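Local coordinates for protein GH127 beta-L-arabinofuranoside (Geobacillus stearothermophilus, PDB 4QK0) that probably hydrolyses beta-L-arabinofuranosidic linkages to release L-arabinose, as a member of glycoside hydrolase family 127, at residues C392-H395 / D396-H399. Numbering follows the deposited sequence.
Sequences CERH and DKRH
D396 takes R394 side-on across a type I beta turn, R394-K397: R394 NE donates to D396 OD1 (2.9 Å) and R394 NH2 to D396 OD2 (2.8 Å). Both oxygens lie near the guanidinium plane, but the carboxylate is turned 40° from it, and NH2 meets OD2 from above the carboxylate plane. R394 bends about its CG–CD bond (chi3 58°), which brings NE and NH2 alongside the aspartate; its NH1 goes on to D324 of the second subunit. A methionine in place of R394 would probably leave D396, and D324 across the subunit interface, without this charged mate. K397 N closes the turn on R394 O (2.8 Å), while the extended lysine chain passes R394 CD and ends in a salt bridge with D328. R398 runs alongside H395, its guanidinium flat on the H395 ring (planes 9° apart) with NH1 over the ring centre; NH1 also donates to H395 O (2.8 Å). F315 of the second subunit stacks on H395 too. H399 ND1 shares a water with H395 O, while its NE2 bonds to A330 O. The turn sits at the surface of the catalytic domain, in the long loop between strand 386-387 and helix 413-422, against the second subunit.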
loop_
_atom_site.group_PDB
_atom_site.type_symbol
_atom_site.label_atom_id
_atom_site.label_comp_id
_atom_site.label_asym_id
_atom_site.label_seq_id
_atom_site.Cartn_x
_atom_site.Cartn_y
_atom_site.Cartn_z
ATOM N N CYS A 392 2.078 9.752 3.937
ATOM C CA CYS A 392 2.883 9.800 2.700
ATOM C C CYS A 392 4.329 9.445 2.886
ATOM O O CYS A 392 5.061 9.304 1.919
ATOM C CB CYS A 392 2.743 11.171 2.034
ATOM S SG CYS A 392 1.003 11.491 1.606
ATOM N N GLU A 393 4.742 9.208 4.117
ATOM C CA GLU A 393 6.100 8.703 4.388
ATOM C C GLU A 393 6.193 7.224 4.285
ATOM O O GLU A 393 7.270 6.663 4.216
ATOM C CB GLU A 393 6.543 9.113 5.797
ATOM C CG GLU A 393 6.229 10.592 6.109
ATOM C CD GLU A 393 7.422 11.395 6.548
ATOM O OE1 GLU A 393 8.455 11.389 5.820
ATOM O OE2 GLU A 393 7.293 12.053 7.617
ATOM N N ARG A 394 5.069 6.545 4.312
ATOM C CA ARG A 394 5.110 5.102 4.034
ATOM C C ARG A 394 5.668 4.815 2.665
ATOM O O ARG A 394 5.338 5.490 1.689
ATOM C CB ARG A 394 3.703 4.494 4.126
ATOM C CG ARG A 394 3.014 4.463 5.486
ATOM C CD ARG A 394 1.566 3.910 5.374
ATOM N NE ARG A 394 1.631 2.570 4.806
ATOM C CZ ARG A 394 1.866 1.463 5.497
ATOM N NH1 ARG A 394 1.940 1.501 6.818
ATOM N NH2 ARG A 394 1.985 0.299 4.880
ATOM N N HIS A 395 6.462 3.784 2.566
ATOM C CA HIS A 395 6.986 3.349 1.287
ATOM C C HIS A 395 5.847 3.103 0.248
ATOM O O HIS A 395 5.973 3.474 -0.930
ATOM C CB HIS A 395 7.741 2.068 1.505
ATOM C CG HIS A 395 8.566 1.610 0.348
ATOM N ND1 HIS A 395 9.724 2.248 -0.048
ATOM C CD2 HIS A 395 8.445 0.529 -0.450
ATOM C CE1 HIS A 395 10.272 1.585 -1.055
ATOM N NE2 HIS A 395 9.517 0.540 -1.326
ATOM N N ASP A 396 4.736 2.523 0.684
ATOM C CA ASP A 396 3.648 2.265 -0.231
ATOM C C ASP A 396 2.834 3.494 -0.550
ATOM O O ASP A 396 1.855 3.402 -1.299
ATOM C CB ASP A 396 2.781 1.065 0.215
ATOM C CG ASP A 396 2.011 1.297 1.526
ATOM O OD1 ASP A 396 1.956 2.445 1.971
ATOM O OD2 ASP A 396 1.448 0.290 2.092
ATOM N N LYS A 397 3.221 4.657 -0.026
ATOM C CA LYS A 397 2.564 5.929 -0.364
ATOM C C LYS A 397 3.507 7.035 -0.777
ATOM O O LYS A 397 3.090 8.155 -0.936
ATOM C CB LYS A 397 1.707 6.427 0.755
ATOM C CG LYS A 397 0.577 5.470 1.035
ATOM C CD LYS A 397 -0.370 5.977 2.080
ATOM C CE LYS A 397 -1.279 4.838 2.515
ATOM N NZ LYS A 397 -2.269 5.306 3.509
ATOM N N ARG A 398 4.763 6.705 -1.022
ATOM C CA ARG A 398 5.767 7.710 -1.245
ATOM C C ARG A 398 5.576 8.347 -2.609
ATOM O O ARG A 398 6.066 9.430 -2.837
ATOM C CB ARG A 398 7.177 7.106 -1.155
ATOM C CG ARG A 398 7.591 6.225 -2.350
ATOM C CD ARG A 398 8.885 5.491 -2.040
ATOM N NE ARG A 398 9.381 4.668 -3.134
ATOM C CZ ARG A 398 8.897 3.472 -3.497
ATOM N NH1 ARG A 398 7.873 2.890 -2.850
ATOM N NH2 ARG A 398 9.437 2.842 -4.532
ATOM N N HIS A 399 4.868 7.686 -3.522
ATOM C CA HIS A 399 4.466 8.309 -4.836
ATOM C C HIS A 399 3.430 9.393 -4.647
ATOM O O HIS A 399 3.193 10.193 -5.524
ATOM C CB HIS A 399 3.890 7.240 -5.772
ATOM C CG HIS A 399 2.627 6.637 -5.265
ATOM N ND1 HIS A 399 2.601 5.669 -4.279
ATOM C CD2 HIS A 399 1.345 6.836 -5.625
ATOM C CE1 HIS A 399 1.360 5.284 -4.076
ATOM N NE2 HIS A 399 0.570 5.980 -4.875
HETATM O O HOH W 1 4.654 4.011 -3.560
#